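Local coordinates for mandelate racemase/muconate lactonizing enzyme-like protein (PDB 3CYJ) that belongs to the enolase superfamily, pairing an N-terminal capping domain with a C-terminal barrel that holds a sodium ion in this structure, at residues A[39-44]-A[110-115]. Sequence-based numbering, arbitrary orientation.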
ATOM      1  N   VAL A  39      12.693 -27.768  34.794  1.00 41.67           N
ATOM      2  CA  VAL A  39      14.091 -28.014  34.512  1.00 42.65           C
ATOM      3  C   VAL A  39      14.940 -27.513  35.680  1.00 43.87           C
ATOM      4  O   VAL A  39      14.699 -26.398  36.226  1.00 42.76           O
ATOM      5  CB  VAL A  39      14.524 -27.339  33.160  1.00 43.84           C
ATOM      6  CG1 VAL A  39      16.025 -27.513  32.860  1.00 41.27           C
ATOM      7  CG2 VAL A  39      13.657 -27.866  32.000  1.00 41.97           C
ATOM      8  N   GLU A  40      15.898 -28.342  36.096  1.00 44.97           N
ATOM      9  CA  GLU A  40      16.882 -27.859  37.054  1.00 47.58           C
ATOM     10  C   GLU A  40      18.246 -27.928  36.468  1.00 47.89           C
ATOM     11  O   GLU A  40      18.684 -29.003  35.953  1.00 47.65           O
ATOM     12  CB  GLU A  40      16.821 -28.582  38.399  1.00 47.97           C
ATOM     13  CG  GLU A  40      15.434 -28.474  39.039  1.00 53.30           C
ATOM     14  CD  GLU A  40      15.449 -28.966  40.489  1.00 60.13           C
ATOM     15  OE1 GLU A  40      16.444 -29.650  40.819  1.00 63.60           O
ATOM     16  OE2 GLU A  40      14.504 -28.672  41.286  1.00 58.37           O
ATOM     17  N   ALA A  41      18.904 -26.764  36.530  1.00 47.75           N
ATOM     18  CA  ALA A  41      20.261 -26.624  36.025  1.00 48.45           C
ATOM     19  C   ALA A  41      21.249 -26.522  37.173  1.00 48.75           C
ATOM     20  O   ALA A  41      21.142 -25.621  38.029  1.00 48.62           O
ATOM     21  CB  ALA A  41      20.394 -25.425  35.117  1.00 48.12           C
ATOM     22  N   HIS A  42      22.208 -27.449  37.162  1.00 48.78           N
ATOM     23  CA  HIS A  42      23.214 -27.596  38.208  1.00 48.81           C
ATOM     24  C   HIS A  42      24.502 -27.121  37.647  1.00 48.76           C
ATOM     25  O   HIS A  42      24.891 -27.585  36.560  1.00 49.07           O
ATOM     26  CB  HIS A  42      23.382 -29.074  38.565  1.00 49.11           C
ATOM     27  CG  HIS A  42      22.227 -29.630  39.323  1.00 49.89           C
ATOM     28  ND1 HIS A  42      21.096 -30.113  38.700  1.00 53.61           N
ATOM     29  CD2 HIS A  42      21.998 -29.732  40.653  1.00 52.23           C
ATOM     30  CE1 HIS A  42      20.219 -30.505  39.615  1.00 54.14           C
ATOM     31  NE2 HIS A  42      20.740 -30.283  40.809  1.00 53.58           N
ATOM     32  N   GLY A  43      25.165 -26.199  38.354  1.00 47.99           N
ATOM     33  CA  GLY A  43      26.480 -25.764  37.905  1.00 48.49           C
ATOM     34  C   GLY A  43      27.142 -24.844  38.894  1.00 49.43           C
ATOM     35  O   GLY A  43      26.463 -24.231  39.707  1.00 50.08           O
ATOM     36  N   GLY A  44      28.478 -24.786  38.853  1.00 50.49           N
ATOM     37  CA  GLY A  44      29.302 -23.946  39.738  1.00 50.42           C
ATOM     38  C   GLY A  44      28.954 -23.983  41.227  1.00 51.27           C
ATOM     39  O   GLY A  44      29.193 -22.987  41.922  1.00 51.01           O
ATOM     40  N   TRP A 110      19.130 -18.767  33.569  1.00 41.83           N
ATOM     41  CA  TRP A 110      19.174 -17.418  34.088  1.00 42.69           C
ATOM     42  C   TRP A 110      19.034 -17.447  35.610  1.00 42.32           C
ATOM     43  O   TRP A 110      19.752 -16.719  36.303  1.00 40.65           O
ATOM     44  CB  TRP A 110      18.075 -16.539  33.486  1.00 41.05           C
ATOM     45  CG  TRP A 110      18.474 -15.827  32.216  1.00 40.98           C
ATOM     46  CD1 TRP A 110      18.079 -16.142  30.903  1.00 37.37           C
ATOM     47  CD2 TRP A 110      19.308 -14.656  32.111  1.00 39.44           C
ATOM     48  NE1 TRP A 110      18.659 -15.259  30.027  1.00 39.12           N
ATOM     49  CE2 TRP A 110      19.416 -14.339  30.729  1.00 39.85           C
ATOM     50  CE3 TRP A 110      20.008 -13.871  33.042  1.00 38.25           C
ATOM     51  CZ2 TRP A 110      20.176 -13.246  30.269  1.00 41.47           C
ATOM     52  CZ3 TRP A 110      20.780 -12.784  32.583  1.00 40.27           C
ATOM     53  CH2 TRP A 110      20.845 -12.468  31.216  1.00 40.81           C
ATOM     54  N   ASP A 111      18.101 -18.270  36.106  1.00 43.76           N
ATOM     55  CA  ASP A 111      18.018 -18.549  37.553  1.00 45.20           C
ATOM     56  C   ASP A 111      19.397 -18.974  38.080  1.00 45.11           C
ATOM     57  O   ASP A 111      19.930 -18.416  39.044  1.00 44.96           O
ATOM     58  CB  ASP A 111      16.987 -19.613  37.871  1.00 44.83           C
ATOM     59  CG  ASP A 111      16.596 -19.636  39.384  1.00 49.09           C
ATOM     60  OD1 ASP A 111      16.564 -18.558  40.046  1.00 51.69           O
ATOM     61  OD2 ASP A 111      16.303 -20.718  39.926  1.00 48.55           O
ATOM     62  N   LEU A 112      19.994 -19.956  37.429  1.00 45.79           N
ATOM     63  CA  LEU A 112      21.339 -20.360  37.789  1.00 46.58           C
ATOM     64  C   LEU A 112      22.339 -19.191  37.750  1.00 46.34           C
ATOM     65  O   LEU A 112      23.112 -19.035  38.673  1.00 46.52           O
ATOM     66  CB  LEU A 112      21.815 -21.535  36.913  1.00 46.61           C
ATOM     67  CG  LEU A 112      23.222 -22.058  37.219  1.00 47.59           C
ATOM     68  CD1 LEU A 112      23.248 -22.671  38.668  1.00 43.53           C
ATOM     69  CD2 LEU A 112      23.778 -23.030  36.081  1.00 44.89           C
ATOM     70  N   LYS A 113      22.373 -18.406  36.671  1.00 46.68           N
ATOM     71  CA  LYS A 113      23.302 -17.286  36.631  1.00 46.71           C
ATOM     72  C   LYS A 113      23.061 -16.333  37.835  1.00 46.69           C
ATOM     73  O   LYS A 113      23.992 -15.930  38.484  1.00 47.12           O
ATOM     74  CB  LYS A 113      23.256 -16.525  35.301  1.00 46.49           C
ATOM     75  CG  LYS A 113      24.269 -15.334  35.208  1.00 46.61           C
ATOM     76  CD  LYS A 113      23.868 -14.246  34.179  1.00 47.31           C
ATOM     77  CE  LYS A 113      25.053 -13.311  33.795  1.00 48.92           C
ATOM     78  NZ  LYS A 113      24.627 -11.984  33.163  1.00 52.58           N
ATOM     79  N   ALA A 114      21.814 -16.011  38.127  1.00 46.24           N
ATOM     80  CA  ALA A 114      21.496 -15.041  39.155  1.00 47.37           C
ATOM     81  C   ALA A 114      22.003 -15.514  40.546  1.00 47.94           C
ATOM     82  O   ALA A 114      22.647 -14.741  41.286  1.00 48.32           O
ATOM     83  CB  ALA A 114      19.984 -14.776  39.170  1.00 45.84           C
ATOM     84  N   ARG A 115      21.695 -16.779  40.859  1.00 47.92           N
ATOM     85  CA  ARG A 115      22.195 -17.536  42.026  1.00 48.10           C
ATOM     86  C   ARG A 115      23.720 -17.591  42.160  1.00 48.88           C
ATOM     87  O   ARG A 115      24.228 -17.328  43.245  1.00 49.52           O
ATOM     88  CB  ARG A 115      21.574 -18.942  42.101  1.00 46.61           C
ATOM     89  CG  ARG A 115      20.135 -18.860  42.551  1.00 45.94           C
ATOM     90  CD  ARG A 115      19.338 -20.125  42.312  1.00 46.19           C
ATOM     91  NE  ARG A 115      17.919 -19.968  42.680  1.00 45.69           N
ATOM     92  CZ  ARG A 115      17.441 -19.961  43.933  1.00 45.96           C
ATOM     93  NH1 ARG A 115      18.265 -20.043  44.966  1.00 46.43           N
ATOM     94  NH2 ARG A 115      16.140 -19.843  44.168  1.00 45.56           N
TER
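L112 of helix 97-116 packs against A41 and G43 of strand 33-43 in a small, buried helix-on-sheet contact within the N-terminal domain, where helices lie over an antiparallel sheet as in other enolase-superfamily members. It illustrates how a single leucine can make nearly all of a small helix-strand contact. The two axes come within 8.6 Å and diverge by 39°, with A41 and L112 nearest in backbone register. The CG of L112 stands anti to the backbone N (chi1 -179°), which carries both methyls out to the strand. L112 CD1 touches two carbonyl oxygens, lying 3.7 Å from A41 O and 3.7 Å from G43 O. L112 CD2 lies 4.3 Å from A41 CB and 4.1 Å from G43 N, so it rests on the peptide backbone as much as on a side chain. Beyond the strand, L112 also touches A75 and R46, and A41 reaches L11 of the adjoining strand 8-26. One turn apart on the helix, R115 NE lies 3.3 Å from both D111 OD1 and D111 OD2, two weak bonds within a salt bridge; D111 OD2 also accepts from L49 N of strand 46-53, and D111 OD1 from L350 N, far along the chain. Across the interface itself, attachment is therefore by van der Waals contact of leucine methyls, mostly with strand backbone, while D111 is one of several polar ties of the helix, alongside W110 NE1 to T278 OG1.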